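Local coordinates for protein neck and C-terminal motor domain of Kar3 (Candida glabrata, PDB 4GKR) that probably couples ATP hydrolysis to minus-end-directed movement on microtubules, as a kinesin-14 motor in mitosis, at residues V32-R37 / Q62-N67; E90-V95 / D129-A134; Q261-L266 / Q327-G332. All blocks are in the same frame, centred on the assembly; numbering follows the deposited sequence.

Interaction 1 of 3, residues V32-R37 / Q62-N67; sequences VYCRIR and QGMTIN. With ADP (adenosine-5'-diphosphate), chain D.
Met64 points its methyl at Ile36 and Cys34, where the small three-stranded antiparallel sheet of the kinesin motor domain lies against strand 30-36 of the central mixed sheet. The two strands belong to different sheets and meet through side chains alone. Met64 can be followed outward from CB, which points toward strand 30-36. CG stands between the backbone N and the carbonyl carbon (chi1 65°), and with chi2 extended the chain carries SD straight across the interface. The bend at chi3 then turns CE aside, to 3.8 Å from Ile36 CD1, so that the two side chains approach tip to tip. CE also lies 4.2 Å from Cys34 SG, a looser apolar contact. Val52 and Leu356 of helix 349-363 touch Met64 as well, while Ile342 on the adjoining strand backs both Cys34 and Ile36, which adds apolar neighbours to the contact.

Arg35 and, just past the strand, Arg37 serve the nucleotide instead. Arg35 leaves the strand away from Met64, its chain extended, and its guanidinium is held by Glu86 O at NH2 and Asn88 OD1 at NH1; these bonds probably help to fix the plane over one face of which ADP N6 lies, 3.2 Å from Arg35 NH2. Arg37 runs alongside the adenine: CB is 3.5 Å from ADP N7 and, farther along the chain, Arg37 CD is 3.6 Å from ADP C8, before NE donates to Gly117 O.

Interaction 2 of 3, residues E90-V95 / D129-A134; sequences EIFKEV and DGIVPA
Ala134 N donates to Gly130 O at 2.9 Å, the first-turn bond of helix 131-147, and this turn presents the Ala134 methyl to Phe92 of helix 88-93. Gly130 occupies the N-cap position. In the kinesin motor domain helix 131-147 follows the P-loop helix 120-125, and Ile131 touches Thr123 and Met124 of that helix; across the contact, the Ile91 side chain lies about 7 Å from ADP. On the other side Phe92 O accepts from Val95 N at 2.9 Å, and Val95 sits at the N-cap position of a following helix. No backbone bond links the two segments; the contact is made mainly by side chains.

Phe92 is the larger partner. Its CG stands anti to the backbone N (chi1 -164°), which swings the ring across to helix 131-147. Ala134 CB lies over one face, 3.7 Å from the ring centroid and 22° off the normal, a CH-pi geometry; it is displaced toward the rim, nearest Phe92 CD1. The carbonyl of Ala134 lies on the same side of the ring plane, with Ala134 O 3.6 Å from Phe92 CZ. Ile131 approaches differently: its CD1 comes in at the ring edge, near the plane, 4.3 Å from Phe92 CD1. The same methyl also meets Ile91 CG2 at 4.3 Å. One turn beyond Ala134, His138 adds an edge-to-face ring contact to Phe92, while Ile91 and Val95 continue inward onto Phe339 of the central sheet.

Cohesion is therefore probably mainly dispersive and hydrophobic, with the CH-pi contact its directional element.

Interaction 3 of 3, residues Q261-L266 / Q327-G332; sequences QGILNL and QYSLIG
Strand 259-268 of the central mixed sheet, which in kinesins leads into switch II, here meets the loop that follows helix 321-326 and precedes strand 335-342. The meeting point is Ser329, whose side chain points at Asn265 and Ile263, two residues on the same face of the strand.

Asn265 ND2 donates to Ser329 OG at 2.9 Å, but the N-H...O angle of 141° marks the bond as weak. Asn265 CG stands anti to the carbonyl carbon (chi1 -53°), and from there the amide nitrogen serves two acceptors: Ser329 OG, and Val108 O on the neighbouring strand 108-113, the stronger partner. Beside this polar pair runs Ile263, with CB and CG2 each 3.9 Å from Ser329 OG, so one flank of the hydroxyl is bordered by hydrocarbon. Cys109 and Asn107 touch Ser329 too, and Asn107 ND2 bonds to Tyr328 O, a second polar link from the loop to this side of the sheet.

Because Val108 O already helps to orient the amide, the bent bond to the buried serine probably adds modest directional pairing to a contact that otherwise rests on packing.

Read from the N terminus, the three contacts come in series, none nested in or crossing another. Interaction 1 closes a span of the small antiparallel sheet back onto strand 30-36. Interaction 2 then brings together two helices, and the chain between them includes strand 108-113 and the nucleotide-binding P-loop. Interaction 3 closes the longest of the three spans, returning the loop after helix 321-326 to strand 259-268. Interactions 1 and 3 reach the same central sheet on opposite sides of the chain's centre, their own centres about 27 Å apart. Interaction 2 bridges them: Ile91 packs on Arg35 at one end, and Ile131 and Val132 pack on Leu266 at the other.

Interaction 1 of 3, residues V32-R37 / Q62-N67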
ATOM      1  N   VAL A  32      10.707   0.439  -2.009  1.00 35.45           N
ATOM      2  CA  VAL A  32      10.306   1.268  -0.880  1.00 33.79           C
ATOM      3  C   VAL A  32      10.401   2.755  -1.239  1.00 33.47           C
ATOM      4  O   VAL A  32      11.462   3.234  -1.625  1.00 34.53           O
ATOM      5  CB  VAL A  32      11.141   0.929   0.388  1.00 34.41           C
ATOM      6  CG1 VAL A  32      10.822   1.876   1.530  1.00 34.66           C
ATOM      7  CG2 VAL A  32      10.876  -0.493   0.830  1.00 33.64           C
ATOM      8  N   TYR A  33       9.294   3.487  -1.148  1.00 31.67           N
ATOM      9  CA  TYR A  33       9.388   4.918  -1.378  1.00 32.91           C
ATOM     10  C   TYR A  33       9.161   5.633  -0.091  1.00 33.28           C
ATOM     11  O   TYR A  33       8.483   5.132   0.802  1.00 34.09           O
ATOM     12  CB  TYR A  33       8.364   5.420  -2.390  1.00 32.62           C
ATOM     13  CG  TYR A  33       8.453   4.816  -3.759  1.00 32.39           C
ATOM     14  CD1 TYR A  33       9.610   4.190  -4.194  1.00 33.45           C
ATOM     15  CD2 TYR A  33       7.391   4.906  -4.631  1.00 32.01           C
ATOM     16  CE1 TYR A  33       9.688   3.641  -5.443  1.00 33.57           C
ATOM     17  CE2 TYR A  33       7.462   4.356  -5.890  1.00 32.61           C
ATOM     18  CZ  TYR A  33       8.618   3.732  -6.275  1.00 33.14           C
ATOM     19  OH  TYR A  33       8.705   3.185  -7.509  1.00 34.73           O
ATOM     20  N   CYS A  34       9.708   6.825   0.016  1.00 34.31           N
ATOM     21  CA  CYS A  34       9.471   7.607   1.198  1.00 34.04           C
ATOM     22  C   CYS A  34       8.735   8.860   0.790  1.00 33.05           C
ATOM     23  O   CYS A  34       9.089   9.471  -0.204  1.00 34.29           O
ATOM     24  CB  CYS A  34      10.790   7.933   1.874  1.00 36.59           C
ATOM     25  SG  CYS A  34      10.547   9.087   3.234  1.00 42.39           S
ATOM     26  N   ARG A  35       7.712   9.244   1.532  1.00 31.46           N
ATOM     27  CA  ARG A  35       7.036  10.503   1.225  1.00 32.72           C
ATOM     28  C   ARG A  35       6.962  11.433   2.417  1.00 33.45           C
ATOM     29  O   ARG A  35       6.384  11.084   3.438  1.00 32.98           O
ATOM     30  CB  ARG A  35       5.624  10.268   0.676  1.00 31.98           C
ATOM     31  CG  ARG A  35       4.826  11.563   0.512  1.00 33.61           C
ATOM     32  CD  ARG A  35       3.446  11.342  -0.068  1.00 33.40           C
ATOM     33  NE  ARG A  35       3.018  12.511  -0.831  1.00 35.73           N
ATOM     34  CZ  ARG A  35       1.814  12.658  -1.389  1.00 35.56           C
ATOM     35  NH1 ARG A  35       0.891  11.707  -1.282  1.00 34.36           N
ATOM     36  NH2 ARG A  35       1.543  13.753  -2.067  1.00 36.22           N
ATOM     37  N   ILE A  36       7.518  12.627   2.283  1.00 35.40           N
ATOM     38  CA  ILE A  36       7.370  13.623   3.338  1.00 37.70           C
ATOM     39  C   ILE A  36       6.144  14.468   3.029  1.00 38.20           C
ATOM     40  O   ILE A  36       6.085  15.081   1.980  1.00 39.65           O
ATOM     41  CB  ILE A  36       8.619  14.532   3.431  1.00 40.14           C
ATOM     42  CG1 ILE A  36       9.869  13.676   3.653  1.00 40.37           C
ATOM     43  CG2 ILE A  36       8.479  15.554   4.553  1.00 41.52           C
ATOM     44  CD1 ILE A  36      11.180  14.387   3.418  1.00 43.08           C
ATOM     45  N   ARG A  37       5.161  14.499   3.914  1.00 38.47           N
ATOM     46  CA  ARG A  37       4.036  15.430   3.710  1.00 40.82           C
ATOM     47  C   ARG A  37       4.414  16.884   4.048  1.00 45.20           C
ATOM     48  O   ARG A  37       5.358  17.130   4.810  1.00 45.44           O
ATOM     49  CB  ARG A  37       2.804  15.012   4.517  1.00 39.61           C
ATOM     50  CG  ARG A  37       2.932  15.206   6.015  1.00 40.11           C
ATOM     51  CD  ARG A  37       1.573  15.238   6.680  1.00 40.10           C
ATOM     52  NE  ARG A  37       1.664  15.216   8.140  1.00 40.60           N
ATOM     53  CZ  ARG A  37       2.020  16.248   8.901  1.00 42.45           C
ATOM     54  NH1 ARG A  37       2.347  17.410   8.355  1.00 44.81           N
ATOM     55  NH2 ARG A  37       2.060  16.109  10.216  1.00 42.63           N
ATOM     56  N   GLN A  62      17.831   6.968  -3.775  1.00 54.18           N
ATOM     57  CA  GLN A  62      17.830   8.327  -3.290  1.00 54.83           C
ATOM     58  C   GLN A  62      18.089   8.345  -1.787  1.00 54.28           C
ATOM     59  O   GLN A  62      17.489   7.578  -1.029  1.00 51.83           O
ATOM     60  CB  GLN A  62      16.516   9.014  -3.633  1.00 53.70           C
ATOM     61  CG  GLN A  62      16.680  10.507  -3.869  1.00 56.74           C
ATOM     62  CD  GLN A  62      15.397  11.197  -4.298  1.00 55.47           C
ATOM     63  OE1 GLN A  62      14.409  10.550  -4.669  1.00 53.64           O
ATOM     64  NE2 GLN A  62      15.402  12.523  -4.233  1.00 56.52           N
ATOM     65  N   GLY A  63      19.002   9.215  -1.374  1.00 56.34           N
ATOM     66  CA  GLY A  63      19.413   9.304   0.014  1.00 56.77           C
ATOM     67  C   GLY A  63      18.802  10.487   0.724  1.00 56.61           C
ATOM     68  O   GLY A  63      18.396  11.458   0.090  1.00 57.23           O
ATOM     69  N   MET A  64      18.701  10.378   2.043  1.00 56.55           N
ATOM     70  CA  MET A  64      18.310  11.490   2.897  1.00 57.44           C
ATOM     71  C   MET A  64      19.032  11.340   4.212  1.00 58.86           C
ATOM     72  O   MET A  64      19.382  10.238   4.605  1.00 58.63           O
ATOM     73  CB  MET A  64      16.795  11.523   3.153  1.00 54.50           C
ATOM     74  CG  MET A  64      16.257  10.331   3.937  1.00 52.99           C
ATOM     75  SD  MET A  64      14.503  10.346   4.411  1.00 51.66           S
ATOM     76  CE  MET A  64      13.846  11.711   3.454  1.00 51.63           C
ATOM     77  N   THR A  65      19.236  12.451   4.897  1.00 60.87           N
ATOM     78  CA  THR A  65      19.785  12.413   6.230  1.00 62.85           C
ATOM     79  C   THR A  65      18.801  13.037   7.196  1.00 62.17           C
ATOM     80  O   THR A  65      17.991  13.884   6.828  1.00 60.31           O
ATOM     81  CB  THR A  65      21.124  13.177   6.319  1.00 67.66           C
ATOM     82  OG1 THR A  65      20.900  14.575   6.090  1.00 68.92           O
ATOM     83  CG2 THR A  65      22.149  12.639   5.305  1.00 68.61           C
ATOM     84  N   ILE A  66      18.878  12.610   8.443  1.00 64.57           N
ATOM     85  CA  ILE A  66      18.155  13.271   9.507  1.00 66.46           C
ATOM     86  C   ILE A  66      19.152  13.742  10.547  1.00 71.56           C
ATOM     87  O   ILE A  66      19.901  12.929  11.099  1.00 73.76           O
ATOM     88  CB  ILE A  66      17.141  12.327  10.152  1.00 63.72           C
ATOM     89  CG1 ILE A  66      16.087  11.938   9.123  1.00 61.15           C
ATOM     90  CG2 ILE A  66      16.495  12.988  11.361  1.00 64.39           C
ATOM     91  CD1 ILE A  66      15.156  10.853   9.604  1.00 60.03           C
ATOM     92  N   ASN A  67      19.178  15.051  10.794  1.00 75.68           N
ATOM     93  CA  ASN A  67      19.983  15.614  11.878  1.00 80.95           C
ATOM     94  C   ASN A  67      19.225  15.474  13.203  1.00 82.19           C
ATOM     95  O   ASN A  67      18.218  16.142  13.423  1.00 82.67           O
ATOM     96  CB  ASN A  67      20.362  17.073  11.592  1.00 82.66           C
TER
HETATM   97  PB  ADP D 702      -2.656   9.198   8.596  1.00 28.96           P
HETATM   98  O1B ADP D 702      -1.243   8.823   8.177  1.00 30.01           O
HETATM   99  O2B ADP D 702      -3.747   8.504   7.822  1.00 28.12           O
HETATM  100  O3B ADP D 702      -2.782   9.170  10.094  1.00 27.18           O
HETATM  101  PA  ADP D 702      -3.813  11.434   7.132  1.00 31.08           P
HETATM  102  O1A ADP D 702      -3.747  10.958   5.715  1.00 32.36           O
HETATM  103  O2A ADP D 702      -5.153  11.475   7.826  1.00 30.25           O
HETATM  104  O3A ADP D 702      -2.739  10.741   8.134  1.00 30.73           O
HETATM  105  O5' ADP D 702      -3.138  12.880   7.004  1.00 32.84           O
HETATM  106  C5' ADP D 702      -2.942  13.728   8.138  1.00 36.00           C
HETATM  107  C4' ADP D 702      -3.311  15.169   7.767  1.00 39.78           C
HETATM  108  O4' ADP D 702      -2.340  15.795   6.908  1.00 38.83           O
HETATM  109  C3' ADP D 702      -4.619  15.221   7.002  1.00 41.12           C
HETATM  110  O3' ADP D 702      -5.295  16.370   7.496  1.00 46.73           O
HETATM  111  C2' ADP D 702      -4.216  15.400   5.540  1.00 40.90           C
HETATM  112  O2' ADP D 702      -5.143  16.159   4.769  1.00 43.44           O
HETATM  113  C1' ADP D 702      -2.883  16.106   5.615  1.00 37.86           C
HETATM  114  N9  ADP D 702      -1.943  15.586   4.600  1.00 36.36           N
HETATM  115  C8  ADP D 702      -1.279  14.429   4.691  1.00 34.94           C
HETATM  116  N7  ADP D 702      -0.475  14.224   3.622  1.00 34.60           N
HETATM  117  C5  ADP D 702      -0.606  15.281   2.822  1.00 36.19           C
HETATM  118  C6  ADP D 702      -0.027  15.703   1.529  1.00 35.21           C
HETATM  119  N6  ADP D 702       0.865  14.928   0.882  1.00 34.46           N
HETATM  120  N1  ADP D 702      -0.440  16.884   1.017  1.00 39.23           N
HETATM  121  C2  ADP D 702      -1.335  17.673   1.654  1.00 38.10           C
HETATM  122  N3  ADP D 702      -1.902  17.353   2.833  1.00 39.10           N
HETATM  123  C4  ADP D 702      -1.581  16.186   3.464  1.00 38.04           C

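Interaction 2 of 3, residues E90-V95 / D129-A134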
ATOM      1  N   GLU A  90       1.637  13.265  -9.248  1.00 52.42           N
ATOM      2  CA  GLU A  90       3.025  13.025  -9.616  1.00 53.09           C
ATOM      3  C   GLU A  90       3.452  11.659  -9.101  1.00 49.60           C
ATOM      4  O   GLU A  90       4.119  10.895  -9.797  1.00 50.64           O
ATOM      5  CB  GLU A  90       3.939  14.144  -9.081  1.00 56.41           C
ATOM      6  N   ILE A  91       3.025  11.347  -7.887  1.00 46.35           N
ATOM      7  CA  ILE A  91       3.321  10.071  -7.268  1.00 43.14           C
ATOM      8  C   ILE A  91       2.742   8.886  -8.038  1.00 41.70           C
ATOM      9  O   ILE A  91       3.354   7.821  -8.085  1.00 41.72           O
ATOM     10  CB  ILE A  91       2.905  10.071  -5.787  1.00 41.69           C
ATOM     11  CG1 ILE A  91       3.990  10.787  -4.978  1.00 42.09           C
ATOM     12  CG2 ILE A  91       2.683   8.653  -5.277  1.00 39.93           C
ATOM     13  CD1 ILE A  91       3.703  10.909  -3.504  1.00 41.13           C
ATOM     14  N   PHE A  92       1.581   9.058  -8.660  1.00 40.91           N
ATOM     15  CA  PHE A  92       1.028   7.954  -9.437  1.00 39.40           C
ATOM     16  C   PHE A  92       1.818   7.619 -10.709  1.00 40.92           C
ATOM     17  O   PHE A  92       1.840   6.457 -11.136  1.00 40.07           O
ATOM     18  CB  PHE A  92      -0.457   8.128  -9.752  1.00 38.01           C
ATOM     19  CG  PHE A  92      -1.104   6.856 -10.202  1.00 36.41           C
ATOM     20  CD1 PHE A  92      -1.433   5.866  -9.273  1.00 34.42           C
ATOM     21  CD2 PHE A  92      -1.319   6.606 -11.547  1.00 36.73           C
ATOM     22  CE1 PHE A  92      -2.005   4.666  -9.672  1.00 33.32           C
ATOM     23  CE2 PHE A  92      -1.874   5.395 -11.954  1.00 36.31           C
ATOM     24  CZ  PHE A  92      -2.225   4.431 -11.014  1.00 34.37           C
ATOM     25  N   LYS A  93       2.466   8.622 -11.306  1.00 43.56           N
ATOM     26  CA  LYS A  93       3.294   8.396 -12.502  1.00 45.74           C
ATOM     27  C   LYS A  93       4.342   7.317 -12.203  1.00 45.50           C
ATOM     28  O   LYS A  93       4.570   6.434 -13.024  1.00 47.18           O
ATOM     29  CB  LYS A  93       3.945   9.698 -12.994  1.00 47.17           C
ATOM     30  N   GLU A  94       4.914   7.370 -10.998  1.00 44.90           N
ATOM     31  CA  GLU A  94       5.911   6.407 -10.517  1.00 44.99           C
ATOM     32  C   GLU A  94       5.326   5.125  -9.885  1.00 43.74           C
ATOM     33  O   GLU A  94       6.064   4.337  -9.311  1.00 46.54           O
ATOM     34  CB  GLU A  94       6.883   7.099  -9.540  1.00 44.60           C
ATOM     35  N   VAL A  95       4.020   4.908  -9.998  1.00 42.00           N
ATOM     36  CA  VAL A  95       3.362   3.693  -9.471  1.00 39.36           C
ATOM     37  C   VAL A  95       2.622   2.937 -10.599  1.00 39.75           C
ATOM     38  O   VAL A  95       2.363   1.714 -10.517  1.00 37.25           O
ATOM     39  CB  VAL A  95       2.350   4.063  -8.348  1.00 37.39           C
ATOM     40  CG1 VAL A  95       1.477   2.892  -7.967  1.00 34.59           C
ATOM     41  CG2 VAL A  95       3.070   4.586  -7.119  1.00 37.77           C
ATOM     42  N   ASP A 129      -7.298  11.627  -6.433  1.00 53.52           N
ATOM     43  CA  ASP A 129      -5.840  11.682  -6.422  1.00 51.44           C
ATOM     44  C   ASP A 129      -5.170  10.414  -5.837  1.00 45.37           C
ATOM     45  O   ASP A 129      -4.096  10.006  -6.288  1.00 43.83           O
ATOM     46  CB  ASP A 129      -5.399  12.925  -5.627  1.00 56.94           C
ATOM     47  CG  ASP A 129      -5.190  14.168  -6.512  1.00 66.91           C
ATOM     48  OD1 ASP A 129      -4.168  14.227  -7.238  1.00 71.76           O
ATOM     49  OD2 ASP A 129      -6.018  15.114  -6.463  1.00 72.21           O
ATOM     50  N   GLY A 130      -5.792   9.798  -4.835  1.00 40.33           N
ATOM     51  CA  GLY A 130      -5.118   8.764  -4.045  1.00 36.29           C
ATOM     52  C   GLY A 130      -4.826   7.484  -4.808  1.00 33.85           C
ATOM     53  O   GLY A 130      -5.418   7.225  -5.850  1.00 33.50           O
ATOM     54  N   ILE A 131      -3.916   6.670  -4.287  1.00 31.27           N
ATOM     55  CA  ILE A 131      -3.575   5.404  -4.937  1.00 30.57           C
ATOM     56  C   ILE A 131      -4.819   4.581  -5.337  1.00 31.06           C
ATOM     57  O   ILE A 131      -4.896   4.098  -6.470  1.00 31.96           O
ATOM     58  CB  ILE A 131      -2.584   4.564  -4.099  1.00 29.59           C
ATOM     59  CG1 ILE A 131      -1.274   5.334  -3.852  1.00 30.48           C
ATOM     60  CG2 ILE A 131      -2.292   3.224  -4.759  1.00 28.52           C
ATOM     61  CD1 ILE A 131      -0.698   6.026  -5.072  1.00 31.31           C
ATOM     62  N   VAL A 132      -5.802   4.445  -4.446  1.00 30.35           N
ATOM     63  CA  VAL A 132      -7.003   3.650  -4.772  1.00 29.94           C
ATOM     64  C   VAL A 132      -7.821   4.231  -5.953  1.00 31.40           C
ATOM     65  O   VAL A 132      -7.950   3.576  -6.990  1.00 32.64           O
ATOM     66  CB  VAL A 132      -7.874   3.355  -3.524  1.00 29.36           C
ATOM     67  CG1 VAL A 132      -9.243   2.823  -3.920  1.00 29.82           C
ATOM     68  CG2 VAL A 132      -7.157   2.400  -2.584  1.00 26.46           C
ATOM     69  N   PRO A 133      -8.358   5.459  -5.833  1.00 32.13           N
ATOM     70  CA  PRO A 133      -9.050   5.951  -7.048  1.00 33.09           C
ATOM     71  C   PRO A 133      -8.163   6.012  -8.303  1.00 33.47           C
ATOM     72  O   PRO A 133      -8.634   5.710  -9.391  1.00 34.90           O
ATOM     73  CB  PRO A 133      -9.530   7.346  -6.661  1.00 33.40           C
ATOM     74  CG  PRO A 133      -8.790   7.698  -5.427  1.00 33.02           C
ATOM     75  CD  PRO A 133      -8.479   6.409  -4.714  1.00 31.76           C
ATOM     76  N   ALA A 134      -6.894   6.368  -8.161  1.00 32.96           N
ATOM     77  CA  ALA A 134      -5.999   6.430  -9.319  1.00 33.65           C
ATOM     78  C   ALA A 134      -5.794   5.043  -9.946  1.00 33.37           C
ATOM     79  O   ALA A 134      -5.821   4.898 -11.171  1.00 35.09           O
ATOM     80  CB  ALA A 134      -4.666   7.033  -8.933  1.00 32.88           C
TER

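Interaction 3 of 3, residues Q261-L266 / Q327-G332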
ATOM      1  N   GLN A 261      -5.376 -13.650 -14.410  1.00 39.98           N
ATOM      2  CA  GLN A 261      -5.894 -13.126 -13.133  1.00 38.62           C
ATOM      3  C   GLN A 261      -4.850 -12.225 -12.490  1.00 37.40           C
ATOM      4  O   GLN A 261      -3.645 -12.461 -12.617  1.00 37.87           O
ATOM      5  CB  GLN A 261      -6.326 -14.227 -12.151  1.00 38.42           C
ATOM      6  CG  GLN A 261      -7.334 -15.233 -12.700  1.00 40.89           C
ATOM      7  N   GLY A 262      -5.317 -11.177 -11.826  1.00 35.36           N
ATOM      8  CA  GLY A 262      -4.446 -10.295 -11.082  1.00 34.10           C
ATOM      9  C   GLY A 262      -5.182  -9.796  -9.857  1.00 34.47           C
ATOM     10  O   GLY A 262      -6.343  -9.404  -9.938  1.00 35.46           O
ATOM     11  N   ILE A 263      -4.518  -9.841  -8.712  1.00 33.37           N
ATOM     12  CA  ILE A 263      -5.011  -9.186  -7.530  1.00 32.16           C
ATOM     13  C   ILE A 263      -4.122  -7.974  -7.290  1.00 31.61           C
ATOM     14  O   ILE A 263      -2.914  -8.037  -7.535  1.00 31.79           O
ATOM     15  CB  ILE A 263      -4.926 -10.127  -6.327  1.00 33.14           C
ATOM     16  CG1 ILE A 263      -5.657 -11.433  -6.626  1.00 35.15           C
ATOM     17  CG2 ILE A 263      -5.509  -9.469  -5.089  1.00 32.81           C
ATOM     18  CD1 ILE A 263      -4.895 -12.665  -6.167  1.00 37.64           C
ATOM     19  N   LEU A 264      -4.729  -6.873  -6.855  1.00 31.11           N
ATOM     20  CA  LEU A 264      -4.014  -5.711  -6.338  1.00 30.08           C
ATOM     21  C   LEU A 264      -4.507  -5.491  -4.929  1.00 29.27           C
ATOM     22  O   LEU A 264      -5.705  -5.418  -4.710  1.00 30.76           O
ATOM     23  CB  LEU A 264      -4.315  -4.457  -7.142  1.00 30.46           C
ATOM     24  CG  LEU A 264      -3.954  -4.443  -8.620  1.00 34.13           C
ATOM     25  CD1 LEU A 264      -5.177  -4.721  -9.475  1.00 35.58           C
ATOM     26  CD2 LEU A 264      -3.389  -3.094  -9.006  1.00 35.27           C
ATOM     27  N   ASN A 265      -3.609  -5.382  -3.964  1.00 27.82           N
ATOM     28  CA  ASN A 265      -4.049  -5.154  -2.598  1.00 27.28           C
ATOM     29  C   ASN A 265      -3.528  -3.815  -2.182  1.00 26.70           C
ATOM     30  O   ASN A 265      -2.323  -3.647  -2.099  1.00 27.72           O
ATOM     31  CB  ASN A 265      -3.501  -6.220  -1.657  1.00 27.20           C
ATOM     32  CG  ASN A 265      -3.804  -7.614  -2.128  1.00 28.62           C
ATOM     33  OD1 ASN A 265      -4.813  -8.201  -1.754  1.00 30.48           O
ATOM     34  ND2 ASN A 265      -2.944  -8.145  -2.978  1.00 29.62           N
ATOM     35  N   LEU A 266      -4.414  -2.855  -1.942  1.00 25.51           N
ATOM     36  CA  LEU A 266      -3.963  -1.524  -1.614  1.00 25.37           C
ATOM     37  C   LEU A 266      -4.218  -1.374  -0.162  1.00 25.42           C
ATOM     38  O   LEU A 266      -5.363  -1.393   0.262  1.00 26.68           O
ATOM     39  CB  LEU A 266      -4.686  -0.471  -2.456  1.00 25.86           C
ATOM     40  CG  LEU A 266      -4.599  -0.859  -3.942  1.00 26.45           C
ATOM     41  CD1 LEU A 266      -5.689  -0.235  -4.779  1.00 27.53           C
ATOM     42  CD2 LEU A 266      -3.228  -0.578  -4.536  1.00 26.69           C
ATOM     43  N   GLN A 327      -0.994 -13.573   2.081  1.00 31.48           N
ATOM     44  CA  GLN A 327       0.118 -14.439   1.689  1.00 33.34           C
ATOM     45  C   GLN A 327       0.297 -14.684   0.184  1.00 34.53           C
ATOM     46  O   GLN A 327       1.428 -14.634  -0.302  1.00 36.45           O
ATOM     47  CB  GLN A 327       0.134 -15.757   2.443  1.00 34.69           C
ATOM     48  CG  GLN A 327      -1.074 -16.638   2.254  1.00 35.93           C
ATOM     49  CD  GLN A 327      -0.881 -17.993   2.897  1.00 38.13           C
ATOM     50  OE1 GLN A 327      -0.122 -18.140   3.832  1.00 37.89           O
ATOM     51  NE2 GLN A 327      -1.552 -19.000   2.363  1.00 40.91           N
ATOM     52  N   TYR A 328      -0.778 -14.953  -0.553  1.00 34.35           N
ATOM     53  CA  TYR A 328      -0.625 -15.263  -1.987  1.00 35.45           C
ATOM     54  C   TYR A 328      -0.339 -14.026  -2.836  1.00 34.70           C
ATOM     55  O   TYR A 328       0.007 -14.138  -3.988  1.00 35.00           O
ATOM     56  CB  TYR A 328      -1.808 -16.054  -2.554  1.00 35.51           C
ATOM     57  CG  TYR A 328      -1.957 -17.424  -1.944  1.00 38.25           C
ATOM     58  CD1 TYR A 328      -0.916 -18.358  -1.993  1.00 39.55           C
ATOM     59  CD2 TYR A 328      -3.138 -17.797  -1.327  1.00 38.86           C
ATOM     60  CE1 TYR A 328      -1.048 -19.606  -1.426  1.00 41.28           C
ATOM     61  CE2 TYR A 328      -3.283 -19.049  -0.761  1.00 40.56           C
ATOM     62  CZ  TYR A 328      -2.236 -19.951  -0.806  1.00 42.61           C
ATOM     63  OH  TYR A 328      -2.400 -21.217  -0.242  1.00 45.47           O
ATOM     64  N   SER A 329      -0.482 -12.843  -2.267  1.00 34.20           N
ATOM     65  CA  SER A 329      -0.005 -11.664  -2.962  1.00 34.75           C
ATOM     66  C   SER A 329       1.373 -11.197  -2.460  1.00 35.91           C
ATOM     67  O   SER A 329       1.817 -10.096  -2.805  1.00 36.59           O
ATOM     68  CB  SER A 329      -1.035 -10.552  -2.874  1.00 33.87           C
ATOM     69  OG  SER A 329      -2.114 -10.853  -3.739  1.00 36.10           O
ATOM     70  N   LEU A 330       2.046 -12.027  -1.656  1.00 35.71           N
ATOM     71  CA  LEU A 330       3.404 -11.714  -1.221  1.00 36.08           C
ATOM     72  C   LEU A 330       4.457 -12.756  -1.629  1.00 39.53           C
ATOM     73  O   LEU A 330       5.625 -12.417  -1.670  1.00 42.03           O
ATOM     74  CB  LEU A 330       3.474 -11.414   0.280  1.00 35.47           C
ATOM     75  CG  LEU A 330       2.619 -10.287   0.902  1.00 34.63           C
ATOM     76  CD1 LEU A 330       2.437 -10.549   2.396  1.00 33.28           C
ATOM     77  CD2 LEU A 330       3.163  -8.879   0.645  1.00 32.45           C
ATOM     78  N   ILE A 331       4.074 -14.003  -1.930  1.00 40.76           N
ATOM     79  CA  ILE A 331       5.067 -14.996  -2.359  1.00 43.72           C
ATOM     80  C   ILE A 331       5.252 -14.990  -3.860  1.00 45.37           C
ATOM     81  O   ILE A 331       4.487 -14.353  -4.573  1.00 44.69           O
ATOM     82  CB  ILE A 331       4.714 -16.460  -2.002  1.00 46.24           C
ATOM     83  CG1 ILE A 331       3.274 -16.793  -2.378  1.00 45.92           C
ATOM     84  CG2 ILE A 331       5.067 -16.795  -0.562  1.00 47.24           C
ATOM     85  CD1 ILE A 331       3.161 -18.088  -3.153  1.00 48.34           C
ATOM     86  N   GLY A 332       6.252 -15.741  -4.321  1.00 47.47           N
ATOM     87  CA  GLY A 332       6.505 -15.957  -5.734  1.00 48.91           C
ATOM     88  C   GLY A 332       6.864 -14.707  -6.508  1.00 49.82           C
ATOM     89  O   GLY A 332       7.646 -13.868  -6.048  1.00 50.11           O
TER